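Local coordinates for protein extracellular ligand-binding receptor (PDB 4Q6B) that probably captures leucine and related amino acids outside the cell membrane and delivers them to an ABC transporter, at residues Q67-N72 / S92-A97; F196-I201 / I223-I228. All coordinates share one frame; numbering follows the deposited sequence.

How the contacts relate
Contact 1 (67-72 with 92-97) and contact 2 (196-201 with 223-228) lie in series along the chain, the first closing before the second opens. Their centres are 46 Å apart, on opposite sides of the chain's centre, and their nearest atoms stay about 30 Å apart. Contact 1 pairs helices 59-70 and 84-97 beside the parallel five-strand sheet that contains strands 10-17 and 75-79; contact 2 joins neighbouring strands 200-204 and 227-229 of the other, mixed sheet. Each therefore belongs to a different lobe of the two-lobed periplasmic binding protein fold. The leucine pocket draws residues from both lobes, whereas contact 1 joins two helices in one lobe and contact 2 two strands in the other.

Contact 1 of 2, residues Q67-N72 / S92-A97; sequences QAFADN and SIYDQA. With EDO (1,2-ethanediol), chain F.
The hydroxyl of Tyr94 meets two groups at once: it is hydrogen-bonded to NE2 of His81, and it sits at the rim of the Phe69 ring, where OH comes within 3.9 Å of Phe69 CD2 and lies in the ring plane. The two aromatic side chains run side by side and point the same way. Nearer the backbone, Phe69 CB approaches the edge of the tyrosine ring at CE1 (4.2 Å), so this is edge contact without stacking. Where Ala70 faces Ala97 the backbones come close, with the two CB atoms 3.7 Å apart and the CA atoms 6.0 Å apart, as small side chains allow. Ile93 flanks the alanines: its CG2, anti to the backbone N (chi1 -66° for CG1), reaches Ala70 CB at 4.0 Å. These helices, 59-70 and 84-97, are the consecutive connections entering and leaving strand 75-79 of the Rossmann-like parallel sheet. Phe69 and Tyr94 both rest on Val78 of that strand, and Phe69 also touches Val51 and Ala53. The carbonyl O of Ala97, on the same segment as Tyr94, is a ligand of a calcium ion. Beyond helix 59-70, Asn72 turns its amide to Gly74 N through OD1 and to a 1,2-ethanediol, probably from the crystallisation liquor: ND2 donates to its O2 at 3.2 Å, a bond bent to 143°, and OD1 accepts weakly from its O1. With an alanine here, Gly74 N would probably be left without its side-chain acceptor and the turn into strand 75-79 less firmly held.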
ATOM      1  N   GLN A  67      -7.913  15.798  13.402  0.54 13.98           N
ATOM      2  CA  GLN A  67      -8.109  17.116  13.970  0.54 16.17           C
ATOM      3  C   GLN A  67      -7.203  17.318  15.171  0.54 16.27           C
ATOM      4  O   GLN A  67      -6.634  18.380  15.345  0.54 18.10           O
ATOM      5  CB  GLN A  67      -9.584  17.351  14.359  0.54 15.46           C
ATOM      6  CG  GLN A  67      -9.869  18.666  15.103  0.54 23.09           C
ATOM      7  CD  GLN A  67      -9.268  19.905  14.437  0.54 22.80           C
ATOM      8  OE1 GLN A  67      -8.912  19.888  13.250  0.54 22.82           O
ATOM      9  NE2 GLN A  67      -9.128  20.987  15.214  0.54 18.97           N
ATOM     10  N   ALA A  68      -7.059  16.294  16.004  1.00 17.27           N
ATOM     11  CA  ALA A  68      -6.175  16.440  17.165  1.00 19.78           C
ATOM     12  C   ALA A  68      -4.726  16.661  16.752  1.00 19.10           C
ATOM     13  O   ALA A  68      -4.017  17.481  17.394  1.00 20.65           O
ATOM     14  CB  ALA A  68      -6.285  15.251  18.072  1.00 20.89           C
ATOM     15  N   PHE A  69      -4.257  15.917  15.762  1.00 15.85           N
ATOM     16  CA  PHE A  69      -2.893  16.194  15.244  1.00 16.69           C
ATOM     17  C   PHE A  69      -2.803  17.577  14.634  1.00 14.88           C
ATOM     18  O   PHE A  69      -1.854  18.343  14.887  1.00 18.33           O
ATOM     19  CB  PHE A  69      -2.470  15.153  14.200  1.00 15.24           C
ATOM     20  CG  PHE A  69      -2.053  13.838  14.781  1.00 14.00           C
ATOM     21  CD1 PHE A  69      -1.455  13.773  16.027  1.00 14.09           C
ATOM     22  CD2 PHE A  69      -2.284  12.660  14.083  1.00 12.58           C
ATOM     23  CE1 PHE A  69      -0.990  12.530  16.548  1.00 17.19           C
ATOM     24  CE2 PHE A  69      -1.843  11.409  14.586  1.00 15.28           C
ATOM     25  CZ  PHE A  69      -1.208  11.341  15.849  1.00 15.03           C
ATOM     26  N   ALA A  70      -3.762  17.918  13.772  1.00 14.59           N
ATOM     27  CA  ALA A  70      -3.749  19.222  13.103  1.00 18.53           C
ATOM     28  C   ALA A  70      -3.781  20.418  14.041  1.00 21.03           C
ATOM     29  O   ALA A  70      -3.230  21.478  13.726  1.00 22.29           O
ATOM     30  CB  ALA A  70      -4.918  19.322  12.080  1.00 23.38           C
ATOM     31  N   ASP A  71      -4.397  20.258  15.212  1.00 16.62           N
ATOM     32  CA  ASP A  71      -4.511  21.369  16.165  1.00 23.55           C
ATOM     33  C   ASP A  71      -3.338  21.428  17.156  1.00 24.85           C
ATOM     34  O   ASP A  71      -3.305  22.298  18.045  1.00 27.04           O
ATOM     35  CB  ASP A  71      -5.835  21.250  16.913  1.00 30.02           C
ATOM     36  CG  ASP A  71      -6.225  22.524  17.598  1.00 37.03           C
ATOM     37  OD1 ASP A  71      -6.532  22.460  18.804  1.00 38.27           O
ATOM     38  OD2 ASP A  71      -6.215  23.593  16.943  1.00 40.26           O
ATOM     39  N   ASN A  72      -2.367  20.537  16.979  1.00 24.97           N
ATOM     40  CA  ASN A  72      -1.218  20.455  17.878  1.00 25.27           C
ATOM     41  C   ASN A  72       0.027  21.052  17.170  1.00 22.98           C
ATOM     42  O   ASN A  72       0.565  20.439  16.262  1.00 22.72           O
ATOM     43  CB  ASN A  72      -1.032  18.980  18.271  1.00 21.93           C
ATOM     44  CG  ASN A  72       0.125  18.748  19.223  1.00 27.26           C
ATOM     45  OD1 ASN A  72       0.936  19.651  19.474  1.00 28.75           O
ATOM     46  ND2 ASN A  72       0.229  17.516  19.739  1.00 28.67           N
ATOM     47  N   SER A  92      -8.391  15.865   4.082  1.00 16.73           N
ATOM     48  CA  SER A  92      -8.953  17.217   3.915  1.00 14.64           C
ATOM     49  C   SER A  92      -8.584  18.073   5.130  1.00 15.01           C
ATOM     50  O   SER A  92      -8.289  19.260   5.000  1.00 16.74           O
ATOM     51  CB  SER A  92     -10.478  17.160   3.740  1.00 15.97           C
ATOM     52  OG  SER A  92     -11.004  18.513   3.626  1.00 19.90           O
ATOM     53  N   ILE A  93      -8.659  17.475   6.316  1.00 12.49           N
ATOM     54  CA  ILE A  93      -8.299  18.145   7.554  1.00 12.95           C
ATOM     55  C   ILE A  93      -6.807  18.467   7.556  1.00 17.58           C
ATOM     56  O   ILE A  93      -6.398  19.573   7.907  1.00 14.88           O
ATOM     57  CB  ILE A  93      -8.658  17.260   8.782  1.00 14.62           C
ATOM     58  CG1 ILE A  93     -10.186  17.090   8.881  1.00 16.65           C
ATOM     59  CG2 ILE A  93      -8.077  17.868  10.104  1.00 13.69           C
ATOM     60  CD1 ILE A  93     -10.601  16.105   9.989  1.00 18.22           C
ATOM     61  N   TYR A  94      -5.955  17.501   7.203  1.00 14.53           N
ATOM     62  CA  TYR A  94      -4.523  17.779   7.177  1.00 12.26           C
ATOM     63  C   TYR A  94      -4.193  18.831   6.136  1.00 11.52           C
ATOM     64  O   TYR A  94      -3.433  19.755   6.424  1.00 12.25           O
ATOM     65  CB  TYR A  94      -3.794  16.485   6.866  1.00 11.88           C
ATOM     66  CG  TYR A  94      -3.946  15.411   7.938  1.00 14.27           C
ATOM     67  CD1 TYR A  94      -3.530  15.633   9.264  1.00 13.73           C
ATOM     68  CD2 TYR A  94      -4.465  14.160   7.612  1.00 10.72           C
ATOM     69  CE1 TYR A  94      -3.672  14.651  10.242  1.00 11.49           C
ATOM     70  CE2 TYR A  94      -4.541  13.149   8.556  1.00 11.67           C
ATOM     71  CZ  TYR A  94      -4.150  13.402   9.873  1.00 11.76           C
ATOM     72  OH  TYR A  94      -4.286  12.391  10.797  1.00 13.25           O
ATOM     73  N   ASP A  95      -4.809  18.744   4.949  1.00 14.98           N
ATOM     74  CA  ASP A  95      -4.479  19.695   3.887  1.00 11.93           C
ATOM     75  C   ASP A  95      -4.880  21.127   4.262  1.00 12.44           C
ATOM     76  O   ASP A  95      -4.121  22.095   4.043  1.00 14.71           O
ATOM     77  CB  ASP A  95      -5.138  19.271   2.575  1.00 14.01           C
ATOM     78  CG  ASP A  95      -4.593  20.039   1.373  1.00 16.47           C
ATOM     79  OD1 ASP A  95      -3.410  19.904   1.050  1.00 16.81           O
ATOM     80  OD2 ASP A  95      -5.363  20.780   0.759  1.00 16.17           O
ATOM     81  N   GLN A  96      -6.088  21.286   4.805  1.00 13.85           N
ATOM     82  CA  GLN A  96      -6.524  22.621   5.195  1.00 14.71           C
ATOM     83  C   GLN A  96      -5.662  23.183   6.333  1.00 17.90           C
ATOM     84  O   GLN A  96      -5.523  24.410   6.467  1.00 19.22           O
ATOM     85  CB  GLN A  96      -7.996  22.591   5.642  1.00 19.66           C
ATOM     86  CG  GLN A  96      -8.971  22.691   4.523  1.00 34.36           C
ATOM     87  CD  GLN A  96      -9.371  24.146   4.293  1.00 54.86           C
ATOM     88  OE1 GLN A  96     -10.238  24.696   4.993  1.00 61.30           O
ATOM     89  NE2 GLN A  96      -8.718  24.786   3.324  1.00 60.81           N
ATOM     90  N   ALA A  97      -5.143  22.309   7.195  1.00 13.25           N
ATOM     91  CA  ALA A  97      -4.195  22.748   8.254  1.00 14.48           C
ATOM     92  C   ALA A  97      -2.741  22.987   7.799  1.00 17.26           C
ATOM     93  O   ALA A  97      -1.894  23.457   8.584  1.00 18.76           O
ATOM     94  CB  ALA A  97      -4.192  21.756   9.422  1.00 14.58           C
TER
HETATM   95  C1  EDO F 405       3.483  16.982  20.748  1.00 47.30           C
HETATM   96  O1  EDO F 405       3.321  18.259  21.381  1.00 51.57           O
HETATM   97  C2  EDO F 405       3.202  15.877  21.757  1.00 47.79           C
HETATM   98  O2  EDO F 405       1.796  15.621  21.816  1.00 49.86           O

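Contact 2 of 2, residues F196-I201 / I223-I228; sequences FGMDGI and IEVPLI
A parallel beta pairing within the beta-alpha-beta unit of strand 200-204, helix 207-221 and strand 227-229 defines this contact. Ile201 bridges Leu227 with CA atoms 5.0 Å apart, and its two backbone polar atoms reach residues on either side of Leu227, the pattern expected for parallel strands. Ile201 N donates to Pro226 O at 3.0 Å, nearly straight at 168°; Ile201 O accepts from Ile228 N at 2.9 Å, more bent at 146°. In both, the donor lies almost in line with the acceptor's C=O bond. Leu227 CA and Gly200 CA add longer C-H...O contacts to Ile201 O and Pro226 O, respectively.

Side chains close the same seam. Ile201 and Leu227 project from one face of the sheet, side by side, and Leu227 CD2 touches both CB and CD1 of Ile201 at 3.9 Å. With CG1 of Ile201 anti to its carbonyl carbon (chi1 -61°), CD1 also reaches Ile223 CG2 at 4.0 Å, the two side chains crossing at about a right angle. Val225, just before strand 227-229, uses its methyls: CG2 meets Ile201 CG1, while both methyls face CE of Met198, present as selenomethionine, CG2 being the nearer at 3.8 Å. Pro226 CD lies 3.4 Å from Asp199 O. The carboxylate of Asp199 is held at the start of strand 144-149 and by the residues just before it: OD1 accepts hydrogen bonds from the N atoms of Glu143 and Arg144, and OD2 is hydrogen-bonded to His142 ND1.

Helix 207-221 covers Ile201 and Leu227 through Phe214 and Leu215, helix 183-195 meets Met198 and Ile223 through Tyr190 and Trp193, Ile228 packs on helix 126-139 at Leu133 and Leu137, and strands 144-149 and 253-257 flank the pair in the sheet.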
ATOM      1  N   PHE A 196     -15.828 -19.691 -22.606  1.00 24.16           N
ATOM      2  CA  PHE A 196     -15.246 -18.438 -23.082  1.00 23.66           C
ATOM      3  C   PHE A 196     -13.743 -18.532 -23.182  1.00 24.30           C
ATOM      4  O   PHE A 196     -13.092 -17.574 -23.582  1.00 27.87           O
ATOM      5  CB  PHE A 196     -15.508 -17.269 -22.111  1.00 23.82           C
ATOM      6  CG  PHE A 196     -16.922 -16.793 -22.062  1.00 32.52           C
ATOM      7  CD1 PHE A 196     -17.784 -16.963 -23.138  1.00 36.70           C
ATOM      8  CD2 PHE A 196     -17.396 -16.175 -20.919  1.00 32.38           C
ATOM      9  CE1 PHE A 196     -19.087 -16.520 -23.070  1.00 38.71           C
ATOM     10  CE2 PHE A 196     -18.703 -15.731 -20.850  1.00 32.26           C
ATOM     11  CZ  PHE A 196     -19.539 -15.906 -21.930  1.00 35.84           C
ATOM     12  N   GLY A 197     -13.166 -19.641 -22.747  1.00 23.85           N
ATOM     13  CA  GLY A 197     -11.733 -19.809 -22.892  1.00 25.41           C
ATOM     14  C   GLY A 197     -10.917 -19.108 -21.834  1.00 24.21           C
ATOM     15  O   GLY A 197      -9.781 -18.722 -22.094  1.00 21.03           O
HETATM   16  N   MSE A 198     -11.486 -18.971 -20.635  1.00 20.79           N
HETATM   17  CA  MSE A 198     -10.810 -18.288 -19.545  1.00 21.01           C
HETATM   18  C   MSE A 198      -9.459 -18.852 -19.212  1.00 20.29           C
HETATM   19  O   MSE A 198      -9.301 -20.067 -19.127  1.00 20.35           O
HETATM   20  CB  MSE A 198     -11.644 -18.344 -18.251  1.00 17.30           C
HETATM   21  CG  MSE A 198     -10.887 -17.817 -17.023  1.00 17.13           C
HETATM   22 SE   MSE A 198     -11.966 -18.098 -15.373  0.73 23.69          SE
HETATM   23  CE  MSE A 198     -11.887 -20.053 -15.268  1.00 19.85           C
ATOM     24  N   ASP A 199      -8.481 -17.962 -18.974  1.00 18.60           N
ATOM     25  CA  ASP A 199      -7.147 -18.437 -18.577  1.00 19.45           C
ATOM     26  C   ASP A 199      -6.619 -17.818 -17.296  1.00 20.37           C
ATOM     27  O   ASP A 199      -5.483 -18.079 -16.896  1.00 18.15           O
ATOM     28  CB  ASP A 199      -6.128 -18.283 -19.726  1.00 21.72           C
ATOM     29  CG  ASP A 199      -5.978 -16.856 -20.208  1.00 20.61           C
ATOM     30  OD1 ASP A 199      -5.824 -16.664 -21.450  1.00 24.56           O
ATOM     31  OD2 ASP A 199      -5.968 -15.911 -19.382  1.00 23.83           O
ATOM     32  N   GLY A 200      -7.422 -16.990 -16.640  1.00 16.00           N
ATOM     33  CA  GLY A 200      -6.995 -16.400 -15.381  1.00 18.20           C
ATOM     34  C   GLY A 200      -8.100 -15.573 -14.786  1.00 18.45           C
ATOM     35  O   GLY A 200      -8.997 -15.110 -15.509  1.00 17.50           O
ATOM     36  N   ILE A 201      -8.019 -15.356 -13.477  1.00 13.71           N
ATOM     37  CA  ILE A 201      -8.958 -14.494 -12.751  1.00 16.28           C
ATOM     38  C   ILE A 201      -8.218 -13.412 -11.983  1.00 17.63           C
ATOM     39  O   ILE A 201      -7.279 -13.715 -11.205  1.00 16.25           O
ATOM     40  CB  ILE A 201      -9.813 -15.307 -11.758  1.00 14.95           C
ATOM     41  CG1 ILE A 201     -10.615 -16.340 -12.508  1.00 17.60           C
ATOM     42  CG2 ILE A 201     -10.792 -14.391 -11.016  1.00 17.65           C
ATOM     43  CD1 ILE A 201     -11.247 -17.454 -11.613  1.00 18.28           C
ATOM     44  N   ILE A 223     -11.363 -24.807  -9.621  1.00 25.90           N
ATOM     45  CA  ILE A 223     -10.917 -23.843 -10.601  1.00 25.05           C
ATOM     46  C   ILE A 223      -9.400 -23.904 -10.740  1.00 27.93           C
ATOM     47  O   ILE A 223      -8.659 -23.794  -9.749  1.00 27.45           O
ATOM     48  CB  ILE A 223     -11.398 -22.425 -10.231  1.00 24.67           C
ATOM     49  CG1 ILE A 223     -12.926 -22.385 -10.315  1.00 25.64           C
ATOM     50  CG2 ILE A 223     -10.745 -21.384 -11.132  1.00 25.82           C
ATOM     51  CD1 ILE A 223     -13.523 -21.041 -10.031  1.00 25.92           C
ATOM     52  N   GLU A 224      -8.933 -24.104 -11.972  1.00 28.97           N
ATOM     53  CA  GLU A 224      -7.535 -24.478 -12.178  1.00 37.22           C
ATOM     54  C   GLU A 224      -6.645 -23.267 -12.513  1.00 31.82           C
ATOM     55  O   GLU A 224      -5.424 -23.277 -12.278  1.00 31.72           O
ATOM     56  CB  GLU A 224      -7.466 -25.547 -13.291  1.00 38.20           C
ATOM     57  CG  GLU A 224      -6.114 -26.220 -13.460  1.00 38.82           C
ATOM     58  CD  GLU A 224      -5.878 -27.307 -12.419  1.00 41.30           C
ATOM     59  OE1 GLU A 224      -4.882 -27.193 -11.653  1.00 40.01           O
ATOM     60  OE2 GLU A 224      -6.694 -28.265 -12.360  1.00 36.35           O
ATOM     61  N   VAL A 225      -7.267 -22.210 -13.038  1.00 23.41           N
ATOM     62  CA  VAL A 225      -6.515 -21.126 -13.653  1.00 20.57           C
ATOM     63  C   VAL A 225      -5.830 -20.215 -12.643  1.00 20.97           C
ATOM     64  O   VAL A 225      -6.226 -20.193 -11.476  1.00 22.46           O
ATOM     65  CB  VAL A 225      -7.434 -20.270 -14.521  1.00 21.79           C
ATOM     66  CG1 VAL A 225      -8.137 -21.197 -15.555  1.00 21.93           C
ATOM     67  CG2 VAL A 225      -8.477 -19.560 -13.660  1.00 19.27           C
ATOM     68  N   PRO A 226      -4.768 -19.500 -13.075  1.00 19.24           N
ATOM     69  CA  PRO A 226      -4.093 -18.611 -12.121  1.00 20.14           C
ATOM     70  C   PRO A 226      -4.999 -17.563 -11.517  1.00 20.84           C
ATOM     71  O   PRO A 226      -5.867 -17.024 -12.205  1.00 20.22           O
ATOM     72  CB  PRO A 226      -3.064 -17.899 -12.992  1.00 20.86           C
ATOM     73  CG  PRO A 226      -2.646 -18.975 -13.989  1.00 21.54           C
ATOM     74  CD  PRO A 226      -3.965 -19.690 -14.306  1.00 25.95           C
ATOM     75  N   LEU A 227      -4.782 -17.267 -10.228  1.00 15.17           N
ATOM     76  CA  LEU A 227      -5.525 -16.228  -9.517  1.00 14.20           C
ATOM     77  C   LEU A 227      -4.540 -15.089  -9.238  1.00 18.23           C
ATOM     78  O   LEU A 227      -3.367 -15.338  -8.887  1.00 17.27           O
ATOM     79  CB  LEU A 227      -6.114 -16.757  -8.192  1.00 17.94           C
ATOM     80  CG  LEU A 227      -6.944 -18.047  -8.291  1.00 22.22           C
ATOM     81  CD1 LEU A 227      -7.540 -18.358  -6.939  1.00 23.21           C
ATOM     82  CD2 LEU A 227      -8.068 -17.861  -9.316  1.00 21.46           C
ATOM     83  N   ILE A 228      -5.020 -13.863  -9.434  1.00 15.32           N
ATOM     84  CA  ILE A 228      -4.186 -12.659  -9.280  1.00 19.05           C
ATOM     85  C   ILE A 228      -4.937 -11.663  -8.430  1.00 20.81           C
ATOM     86  O   ILE A 228      -6.169 -11.510  -8.574  1.00 15.97           O
ATOM     87  CB  ILE A 228      -3.881 -12.031 -10.683  1.00 14.60           C
ATOM     88  CG1 ILE A 228      -3.126 -13.026 -11.561  1.00 19.06           C
ATOM     89  CG2 ILE A 228      -3.037 -10.753 -10.534  1.00 16.53           C
ATOM     90  CD1 ILE A 228      -3.970 -13.694 -12.620  1.00 22.73           C
TER